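Local coordinates for protein polyhedrin (Simulium ubiquitum cypovirus, PDB 5A9A) that forms the crystalline matrix of cypovirus polyhedra, the occlusion bodies that probably shelter embedded virus particles outside the insect host, at residues N113-E126 against L164-R178. Sequence-based numbering, arbitrary orientation.
Sequences NICWENVRVEVENE and LRCQNESLKFKFPSR
The guanidinium of R178 and the amide of N113 lie nearly coplanar (28°): R178 NH1 donates to N113 OD1 (2.9 Å, 160°) in the amide's carbonyl plane, while R178 N bonds N113 O. The chain, extended from CG to NE, carries the guanidinium to I114 O, and its last torsion (chi4 91°) sets a face over that oxygen, with NH2 at the W116 ring edge; a water joins R178 NH1 to W116 NE1. A long, flat, multidonor group suits this place. C115 N bonds P176 O (2.8 Å); proline, lacking an N-H, serves through its carbonyl. Strands 120-124 and 170-176 pair antiparallel through R120-K174, E122-K172 and E124-S170, two backbone bonds each. Beyond them S170's short side chain lets OG reach N125 O (2.8 Å), and N168 ND2 holds E126 OE1 (3.1 Å). Lysine's length carries K172 NZ past E124 OE2, 4.2 Å away and beyond a salt bridge, to A139 O. Beta-branched V121 sets CG2, anti to its carbonyl carbon, 3.4 Å from F175 CZ; V119 CG1 also meets that ring. Apolar V121, L171 and F173 toward the six-stranded sheet, charged E122, K172 and K174 opposite: such alternation characterises antiparallel sheets packed on another, here within the polyhedrin fold.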
ATOM      1  N   ASN A 113     -15.383  -9.810 -13.650  1.00 15.63           N
ATOM      2  CA  ASN A 113     -15.564  -9.022 -14.857  1.00 17.64           C
ATOM      3  C   ASN A 113     -14.276  -8.278 -15.200  1.00 19.75           C
ATOM      4  O   ASN A 113     -14.165  -7.072 -14.977  1.00 15.79           O
ATOM      5  CB  ASN A 113     -16.709  -8.034 -14.637  1.00 16.89           C
ATOM      6  CG  ASN A 113     -17.051  -7.247 -15.875  1.00 18.44           C
ATOM      7  OD1 ASN A 113     -16.853  -7.712 -16.999  1.00 17.59           O
ATOM      8  ND2 ASN A 113     -17.580  -6.044 -15.679  1.00 18.06           N
ATOM      9  N   ILE A 114     -13.309  -9.014 -15.744  1.00 17.98           N
ATOM     10  CA  ILE A 114     -11.963  -8.496 -15.961  1.00 18.16           C
ATOM     11  C   ILE A 114     -11.686  -8.211 -17.437  1.00 18.78           C
ATOM     12  O   ILE A 114     -12.032  -9.007 -18.313  1.00 16.87           O
ATOM     13  CB  ILE A 114     -10.916  -9.500 -15.431  1.00 19.95           C
ATOM     14  CG1 ILE A 114     -11.027  -9.604 -13.908  1.00 15.62           C
ATOM     15  CG2 ILE A 114      -9.509  -9.086 -15.842  1.00 18.36           C
ATOM     16  CD1 ILE A 114     -10.289 -10.781 -13.308  1.00 16.26           C
ATOM     17  N   CYS A 115     -11.063  -7.066 -17.705  1.00 18.45           N
ATOM     18  CA  CYS A 115     -10.660  -6.713 -19.062  1.00 19.99           C
ATOM     19  C   CYS A 115      -9.402  -7.491 -19.421  1.00 20.29           C
ATOM     20  O   CYS A 115      -8.283  -7.018 -19.212  1.00 17.61           O
ATOM     21  CB  CYS A 115     -10.395  -5.211 -19.174  1.00 22.04           C
ATOM     22  SG  CYS A 115      -9.999  -4.658 -20.852  1.00 21.24           S
ATOM     23  N   TRP A 116      -9.595  -8.688 -19.965  1.00 19.69           N
ATOM     24  CA  TRP A 116      -8.495  -9.612 -20.196  1.00 20.70           C
ATOM     25  C   TRP A 116      -7.447  -9.026 -21.132  1.00 19.41           C
ATOM     26  O   TRP A 116      -6.261  -9.326 -21.011  1.00 18.15           O
ATOM     27  CB  TRP A 116      -9.044 -10.932 -20.740  1.00 20.81           C
ATOM     28  CG  TRP A 116      -9.970 -11.584 -19.770  1.00 20.17           C
ATOM     29  CD1 TRP A 116     -11.323 -11.725 -19.887  1.00 21.41           C
ATOM     30  CD2 TRP A 116      -9.612 -12.157 -18.509  1.00 18.82           C
ATOM     31  NE1 TRP A 116     -11.827 -12.361 -18.777  1.00 19.82           N
ATOM     32  CE2 TRP A 116     -10.796 -12.636 -17.915  1.00 18.87           C
ATOM     33  CE3 TRP A 116      -8.401 -12.314 -17.825  1.00 18.79           C
ATOM     34  CZ2 TRP A 116     -10.806 -13.272 -16.672  1.00 18.85           C
ATOM     35  CZ3 TRP A 116      -8.411 -12.936 -16.587  1.00 18.93           C
ATOM     36  CH2 TRP A 116      -9.607 -13.411 -16.024  1.00 19.99           C
ATOM     37  N   GLU A 117      -7.891  -8.181 -22.054  1.00 19.68           N
ATOM     38  CA  GLU A 117      -6.989  -7.484 -22.963  1.00 21.43           C
ATOM     39  C   GLU A 117      -5.957  -6.639 -22.212  1.00 20.46           C
ATOM     40  O   GLU A 117      -4.826  -6.476 -22.669  1.00 19.77           O
ATOM     41  CB  GLU A 117      -7.802  -6.599 -23.910  1.00 27.72           C
ATOM     42  CG  GLU A 117      -7.060  -5.389 -24.444  1.00 25.86           C
ATOM     43  CD  GLU A 117      -7.939  -4.518 -25.324  1.00 26.03           C
ATOM     44  OE1 GLU A 117      -9.168  -4.743 -25.350  1.00 25.72           O
ATOM     45  OE2 GLU A 117      -7.401  -3.603 -25.983  1.00 23.60           O
ATOM     46  N   ASN A 118      -6.349  -6.103 -21.060  1.00 19.80           N
ATOM     47  CA  ASN A 118      -5.488  -5.191 -20.310  1.00 21.88           C
ATOM     48  C   ASN A 118      -4.796  -5.842 -19.116  1.00 20.74           C
ATOM     49  O   ASN A 118      -4.086  -5.174 -18.362  1.00 19.34           O
ATOM     50  CB  ASN A 118      -6.291  -3.974 -19.845  1.00 22.79           C
ATOM     51  CG  ASN A 118      -6.493  -2.955 -20.949  1.00 22.71           C
ATOM     52  OD1 ASN A 118      -6.169  -3.210 -22.108  1.00 20.63           O
ATOM     53  ND2 ASN A 118      -7.027  -1.794 -20.595  1.00 21.88           N
ATOM     54  N   VAL A 119      -5.006  -7.141 -18.946  1.00 18.04           N
ATOM     55  CA  VAL A 119      -4.332  -7.886 -17.891  1.00 17.65           C
ATOM     56  C   VAL A 119      -2.830  -7.961 -18.160  1.00 18.86           C
ATOM     57  O   VAL A 119      -2.396  -8.179 -19.295  1.00 16.35           O
ATOM     58  CB  VAL A 119      -4.903  -9.317 -17.765  1.00 17.16           C
ATOM     59  CG1 VAL A 119      -3.969 -10.206 -16.950  1.00 19.59           C
ATOM     60  CG2 VAL A 119      -6.290  -9.279 -17.144  1.00 16.38           C
ATOM     61  N   ARG A 120      -2.043  -7.767 -17.108  1.00 15.89           N
ATOM     62  CA  ARG A 120      -0.598  -7.926 -17.187  1.00 16.22           C
ATOM     63  C   ARG A 120      -0.119  -8.747 -15.998  1.00 15.63           C
ATOM     64  O   ARG A 120      -0.419  -8.417 -14.853  1.00 15.52           O
ATOM     65  CB  ARG A 120       0.110  -6.569 -17.168  1.00 17.07           C
ATOM     66  CG  ARG A 120      -0.304  -5.603 -18.271  1.00 17.95           C
ATOM     67  CD  ARG A 120       0.156  -6.057 -19.647  1.00 17.61           C
ATOM     68  NE  ARG A 120      -0.107  -5.038 -20.662  1.00 19.65           N
ATOM     69  CZ  ARG A 120      -1.206  -4.983 -21.410  1.00 19.92           C
ATOM     70  NH1 ARG A 120      -2.158  -5.899 -21.277  1.00 18.85           N
ATOM     71  NH2 ARG A 120      -1.352  -4.012 -22.302  1.00 16.81           N
ATOM     72  N   VAL A 121       0.610  -9.821 -16.278  1.00 15.52           N
ATOM     73  CA  VAL A 121       1.282 -10.593 -15.241  1.00 16.42           C
ATOM     74  C   VAL A 121       2.727 -10.778 -15.669  1.00 16.86           C
ATOM     75  O   VAL A 121       3.005 -11.384 -16.703  1.00 14.86           O
ATOM     76  CB  VAL A 121       0.633 -11.968 -15.021  1.00 18.18           C
ATOM     77  CG1 VAL A 121       1.430 -12.772 -13.999  1.00 16.14           C
ATOM     78  CG2 VAL A 121      -0.813 -11.815 -14.570  1.00 17.13           C
ATOM     79  N   GLU A 122       3.651 -10.251 -14.876  1.00 15.24           N
ATOM     80  CA  GLU A 122       5.046 -10.231 -15.284  1.00 17.59           C
ATOM     81  C   GLU A 122       5.963 -10.823 -14.224  1.00 18.27           C
ATOM     82  O   GLU A 122       5.922 -10.435 -13.057  1.00 15.37           O
ATOM     83  CB  GLU A 122       5.471  -8.798 -15.610  1.00 18.08           C
ATOM     84  CG  GLU A 122       6.808  -8.701 -16.327  1.00 18.86           C
ATOM     85  CD  GLU A 122       6.989  -7.373 -17.044  1.00 21.71           C
ATOM     86  OE1 GLU A 122       7.120  -6.337 -16.358  1.00 18.55           O
ATOM     87  OE2 GLU A 122       6.996  -7.368 -18.295  1.00 19.85           O
ATOM     88  N   VAL A 123       6.783 -11.778 -14.645  1.00 17.45           N
ATOM     89  CA  VAL A 123       7.814 -12.333 -13.783  1.00 19.67           C
ATOM     90  C   VAL A 123       9.040 -11.441 -13.896  1.00 20.44           C
ATOM     91  O   VAL A 123       9.714 -11.418 -14.926  1.00 19.37           O
ATOM     92  CB  VAL A 123       8.167 -13.773 -14.186  1.00 22.21           C
ATOM     93  CG1 VAL A 123       9.200 -14.353 -13.233  1.00 21.93           C
ATOM     94  CG2 VAL A 123       6.914 -14.634 -14.206  1.00 19.97           C
ATOM     95  N   GLU A 124       9.315 -10.698 -12.830  1.00 17.45           N
ATOM     96  CA  GLU A 124      10.376  -9.701 -12.840  1.00 18.83           C
ATOM     97  C   GLU A 124      11.657 -10.305 -12.292  1.00 19.57           C
ATOM     98  O   GLU A 124      11.645 -11.422 -11.775  1.00 18.57           O
ATOM     99  CB  GLU A 124       9.963  -8.499 -11.990  1.00 17.25           C
ATOM    100  CG  GLU A 124       8.546  -8.007 -12.263  1.00 17.65           C
ATOM    101  CD  GLU A 124       8.403  -7.352 -13.626  1.00 21.89           C
ATOM    102  OE1 GLU A 124       9.382  -7.358 -14.403  1.00 17.21           O
ATOM    103  OE2 GLU A 124       7.306  -6.831 -13.919  1.00 20.52           O
ATOM    104  N   ASN A 125      12.761  -9.573 -12.403  1.00 18.36           N
ATOM    105  CA  ASN A 125      14.024 -10.038 -11.845  1.00 19.28           C
ATOM    106  C   ASN A 125      14.102  -9.709 -10.357  1.00 18.43           C
ATOM    107  O   ASN A 125      13.107  -9.304  -9.755  1.00 17.04           O
ATOM    108  CB  ASN A 125      15.219  -9.455 -12.609  1.00 21.15           C
ATOM    109  CG  ASN A 125      15.297  -7.944 -12.524  1.00 19.47           C
ATOM    110  OD1 ASN A 125      14.787  -7.332 -11.588  1.00 17.72           O
ATOM    111  ND2 ASN A 125      15.949  -7.335 -13.508  1.00 22.47           N
ATOM    112  N   GLU A 126      15.279  -9.885  -9.769  1.00 16.68           N
ATOM    113  CA  GLU A 126      15.432  -9.771  -8.322  1.00 19.29           C
ATOM    114  C   GLU A 126      15.183  -8.357  -7.795  1.00 18.08           C
ATOM    115  O   GLU A 126      14.941  -8.174  -6.604  1.00 17.24           O
ATOM    116  CB  GLU A 126      16.817 -10.263  -7.885  1.00 18.78           C
ATOM    117  CG  GLU A 126      17.982  -9.453  -8.431  1.00 21.07           C
ATOM    118  CD  GLU A 126      18.453  -9.940  -9.791  1.00 25.41           C
ATOM    119  OE1 GLU A 126      17.725 -10.726 -10.440  1.00 23.71           O
ATOM    120  OE2 GLU A 126      19.558  -9.536 -10.206  1.00 23.08           O
ATOM    121  N   LEU A 164       8.849 -21.525 -11.985  1.00 21.78           N
ATOM    122  CA  LEU A 164      10.009 -20.763 -11.553  1.00 22.64           C
ATOM    123  C   LEU A 164      11.225 -21.684 -11.573  1.00 27.61           C
ATOM    124  O   LEU A 164      11.384 -22.535 -10.699  1.00 26.02           O
ATOM    125  CB  LEU A 164       9.785 -20.174 -10.156  1.00 21.38           C
ATOM    126  CG  LEU A 164       8.575 -19.240 -10.011  1.00 19.74           C
ATOM    127  CD1 LEU A 164       8.392 -18.788  -8.565  1.00 18.88           C
ATOM    128  CD2 LEU A 164       8.702 -18.032 -10.931  1.00 18.76           C
ATOM    129  N   ARG A 165      12.071 -21.516 -12.586  1.00 27.76           N
ATOM    130  CA  ARG A 165      13.223 -22.390 -12.791  1.00 34.55           C
ATOM    131  C   ARG A 165      14.468 -21.794 -12.153  1.00 34.03           C
ATOM    132  O   ARG A 165      15.535 -22.405 -12.154  1.00 34.10           O
ATOM    133  CB  ARG A 165      13.478 -22.594 -14.285  1.00 34.15           C
ATOM    134  CG  ARG A 165      12.330 -23.240 -15.041  1.00 39.11           C
ATOM    135  CD  ARG A 165      11.869 -22.341 -16.171  1.00 43.04           C
ATOM    136  NE  ARG A 165      10.956 -23.013 -17.091  1.00 42.50           N
ATOM    137  CZ  ARG A 165      10.235 -22.383 -18.014  1.00 41.40           C
ATOM    138  NH1 ARG A 165      10.311 -21.062 -18.130  1.00 37.76           N
ATOM    139  NH2 ARG A 165       9.431 -23.069 -18.813  1.00 38.25           N
ATOM    140  N   CYS A 166      14.319 -20.590 -11.617  1.00 27.57           N
ATOM    141  CA  CYS A 166      15.416 -19.878 -10.982  1.00 28.36           C
ATOM    142  C   CYS A 166      14.911 -19.414  -9.628  1.00 26.27           C
ATOM    143  O   CYS A 166      13.747 -19.633  -9.300  1.00 27.31           O
ATOM    144  CB  CYS A 166      15.830 -18.687 -11.847  1.00 28.40           C
ATOM    145  SG  CYS A 166      16.220 -19.136 -13.565  1.00 33.36           S
ATOM    146  N   GLN A 167      15.769 -18.778  -8.838  1.00 24.73           N
ATOM    147  CA  GLN A 167      15.336 -18.233  -7.554  1.00 25.11           C
ATOM    148  C   GLN A 167      15.699 -16.756  -7.417  1.00 21.90           C
ATOM    149  O   GLN A 167      15.947 -16.273  -6.314  1.00 21.00           O
ATOM    150  CB  GLN A 167      15.926 -19.034  -6.389  1.00 25.95           C
ATOM    151  CG  GLN A 167      15.535 -20.503  -6.383  1.00 24.95           C
ATOM    152  CD  GLN A 167      15.768 -21.154  -5.034  1.00 24.48           C
ATOM    153  OE1 GLN A 167      16.628 -20.723  -4.265  1.00 18.40           O
ATOM    154  NE2 GLN A 167      14.987 -22.188  -4.733  1.00 24.62           N
ATOM    155  N   ASN A 168      15.718 -16.045  -8.538  1.00 20.94           N
ATOM    156  CA  ASN A 168      16.014 -14.615  -8.533  1.00 22.53           C
ATOM    157  C   ASN A 168      14.811 -13.773  -8.940  1.00 20.81           C
ATOM    158  O   ASN A 168      14.898 -12.548  -9.009  1.00 24.15           O
ATOM    159  CB  ASN A 168      17.166 -14.307  -9.489  1.00 22.07           C
ATOM    160  CG  ASN A 168      16.758 -14.434 -10.947  1.00 27.80           C
ATOM    161  OD1 ASN A 168      16.153 -15.429 -11.351  1.00 26.48           O
ATOM    162  ND2 ASN A 168      17.073 -13.415 -11.740  1.00 32.66           N
ATOM    163  N   GLU A 169      13.689 -14.426  -9.213  1.00 18.97           N
ATOM    164  CA  GLU A 169      12.543 -13.740  -9.796  1.00 19.55           C
ATOM    165  C   GLU A 169      11.499 -13.291  -8.779  1.00 17.75           C
ATOM    166  O   GLU A 169      11.378 -13.853  -7.691  1.00 16.11           O
ATOM    167  CB  GLU A 169      11.893 -14.628 -10.858  1.00 22.14           C
ATOM    168  CG  GLU A 169      12.810 -14.899 -12.036  1.00 26.08           C
ATOM    169  CD  GLU A 169      12.228 -15.890 -13.022  1.00 30.55           C
ATOM    170  OE1 GLU A 169      11.826 -16.992 -12.592  1.00 30.72           O
ATOM    171  OE2 GLU A 169      12.174 -15.565 -14.227  1.00 33.39           O
ATOM    172  N   SER A 170      10.753 -12.262  -9.165  1.00 16.76           N
ATOM    173  CA  SER A 170       9.672 -11.722  -8.356  1.00 17.22           C
ATOM    174  C   SER A 170       8.451 -11.551  -9.256  1.00 16.73           C
ATOM    175  O   SER A 170       8.411 -12.110 -10.351  1.00 17.13           O
ATOM    176  CB  SER A 170      10.096 -10.395  -7.720  1.00 16.61           C
ATOM    177  OG  SER A 170      10.489  -9.453  -8.701  1.00 17.06           O
ATOM    178  N   LEU A 171       7.458 -10.786  -8.812  1.00 16.15           N
ATOM    179  CA  LEU A 171       6.180 -10.747  -9.519  1.00 16.20           C
ATOM    180  C   LEU A 171       5.496  -9.384  -9.460  1.00 15.57           C
ATOM    181  O   LEU A 171       5.469  -8.734  -8.417  1.00 14.60           O
ATOM    182  CB  LEU A 171       5.248 -11.816  -8.939  1.00 15.16           C
ATOM    183  CG  LEU A 171       3.941 -12.083  -9.689  1.00 19.76           C
ATOM    184  CD1 LEU A 171       4.212 -12.833 -10.984  1.00 18.17           C
ATOM    185  CD2 LEU A 171       2.976 -12.865  -8.813  1.00 16.62           C
ATOM    186  N   LYS A 172       4.944  -8.965 -10.595  1.00 14.69           N
ATOM    187  CA  LYS A 172       4.134  -7.751 -10.675  1.00 16.70           C
ATOM    188  C   LYS A 172       2.914  -8.055 -11.538  1.00 15.81           C
ATOM    189  O   LYS A 172       3.031  -8.736 -12.556  1.00 17.26           O
ATOM    190  CB  LYS A 172       4.944  -6.595 -11.275  1.00 16.31           C
ATOM    191  CG  LYS A 172       4.322  -5.217 -11.057  1.00 17.39           C
ATOM    192  CD  LYS A 172       5.265  -4.086 -11.477  1.00 17.25           C
ATOM    193  CE  LYS A 172       5.349  -3.951 -12.992  1.00 17.86           C
ATOM    194  NZ  LYS A 172       6.200  -2.795 -13.413  1.00 14.30           N
ATOM    195  N   PHE A 173       1.744  -7.566 -11.137  1.00 15.08           N
ATOM    196  CA  PHE A 173       0.510  -7.919 -11.845  1.00 17.12           C
ATOM    197  C   PHE A 173      -0.548  -6.821 -11.847  1.00 17.74           C
ATOM    198  O   PHE A 173      -0.549  -5.932 -10.994  1.00 17.29           O
ATOM    199  CB  PHE A 173      -0.093  -9.192 -11.247  1.00 17.33           C
ATOM    200  CG  PHE A 173      -0.253  -9.144  -9.756  1.00 19.17           C
ATOM    201  CD1 PHE A 173      -1.406  -8.635  -9.185  1.00 18.07           C
ATOM    202  CD2 PHE A 173       0.751  -9.612  -8.925  1.00 18.85           C
ATOM    203  CE1 PHE A 173      -1.555  -8.587  -7.810  1.00 19.50           C
ATOM    204  CE2 PHE A 173       0.612  -9.571  -7.551  1.00 18.97           C
ATOM    205  CZ  PHE A 173      -0.547  -9.057  -6.991  1.00 18.72           C
ATOM    206  N   LYS A 174      -1.456  -6.912 -12.815  1.00 15.95           N
ATOM    207  CA  LYS A 174      -2.560  -5.970 -12.955  1.00 17.95           C
ATOM    208  C   LYS A 174      -3.778  -6.682 -13.536  1.00 17.45           C
ATOM    209  O   LYS A 174      -3.708  -7.246 -14.625  1.00 15.62           O
ATOM    210  CB  LYS A 174      -2.161  -4.812 -13.874  1.00 18.34           C
ATOM    211  CG  LYS A 174      -3.199  -3.701 -13.947  1.00 24.12           C
ATOM    212  CD  LYS A 174      -3.493  -3.287 -15.382  1.00 26.66           C
ATOM    213  CE  LYS A 174      -2.296  -2.627 -16.046  1.00 24.48           C
ATOM    214  NZ  LYS A 174      -2.716  -1.825 -17.231  1.00 24.50           N
ATOM    215  N   PHE A 175      -4.887  -6.659 -12.802  1.00 17.29           N
ATOM    216  CA  PHE A 175      -6.141  -7.235 -13.279  1.00 18.24           C
ATOM    217  C   PHE A 175      -7.254  -6.198 -13.180  1.00 17.33           C
ATOM    218  O   PHE A 175      -7.876  -6.061 -12.131  1.00 17.61           O
ATOM    219  CB  PHE A 175      -6.512  -8.474 -12.458  1.00 19.13           C
ATOM    220  CG  PHE A 175      -5.461  -9.548 -12.472  1.00 18.77           C
ATOM    221  CD1 PHE A 175      -5.428 -10.494 -13.482  1.00 18.95           C
ATOM    222  CD2 PHE A 175      -4.508  -9.613 -11.469  1.00 18.92           C
ATOM    223  CE1 PHE A 175      -4.455 -11.481 -13.496  1.00 19.95           C
ATOM    224  CE2 PHE A 175      -3.539 -10.599 -11.476  1.00 19.20           C
ATOM    225  CZ  PHE A 175      -3.514 -11.533 -12.490  1.00 18.65           C
ATOM    226  N   PRO A 176      -7.507  -5.463 -14.273  1.00 18.18           N
ATOM    227  CA  PRO A 176      -8.461  -4.351 -14.258  1.00 18.81           C
ATOM    228  C   PRO A 176      -9.876  -4.747 -14.678  1.00 17.91           C
ATOM    229  O   PRO A 176     -10.053  -5.656 -15.488  1.00 17.61           O
ATOM    230  CB  PRO A 176      -7.856  -3.382 -15.273  1.00 20.47           C
ATOM    231  CG  PRO A 176      -7.218  -4.285 -16.289  1.00 22.83           C
ATOM    232  CD  PRO A 176      -6.796  -5.550 -15.560  1.00 18.55           C
ATOM    233  N   SER A 177     -10.869  -4.055 -14.126  1.00 17.76           N
ATOM    234  CA  SER A 177     -12.269  -4.322 -14.447  1.00 19.63           C
ATOM    235  C   SER A 177     -12.598  -3.924 -15.881  1.00 18.39           C
ATOM    236  O   SER A 177     -11.965  -3.030 -16.446  1.00 17.17           O
ATOM    237  CB  SER A 177     -13.194  -3.536 -13.510  1.00 19.07           C
ATOM    238  OG  SER A 177     -12.790  -3.635 -12.156  1.00 26.40           O
ATOM    239  N   ARG A 178     -13.587  -4.593 -16.465  1.00 17.90           N
ATOM    240  CA  ARG A 178     -14.217  -4.108 -17.683  1.00 18.51           C
ATOM    241  C   ARG A 178     -15.111  -2.935 -17.315  1.00 21.17           C
ATOM    242  O   ARG A 178     -15.639  -2.876 -16.203  1.00 19.12           O
ATOM    243  CB  ARG A 178     -15.094  -5.184 -18.324  1.00 22.56           C
ATOM    244  CG  ARG A 178     -14.368  -6.292 -19.058  1.00 21.41           C
ATOM    245  CD  ARG A 178     -15.374  -7.071 -19.895  1.00 26.05           C
ATOM    246  NE  ARG A 178     -14.843  -8.316 -20.441  1.00 26.19           N
ATOM    247  CZ  ARG A 178     -14.913  -9.497 -19.829  1.00 25.92           C
ATOM    248  NH1 ARG A 178     -15.476  -9.601 -18.633  1.00 20.64           N
ATOM    249  NH2 ARG A 178     -14.413 -10.575 -20.417  1.00 21.41           N
TER
HETATM  250  O   HOH W   1     -14.490 -12.290 -17.367  1.00 19.99           O
HETATM  251  O   HOH W   2      -2.589  -3.218 -19.412  1.00 31.52           O
HETATM  252  O   HOH W   3      11.930 -13.100 -15.394  1.00 32.03           O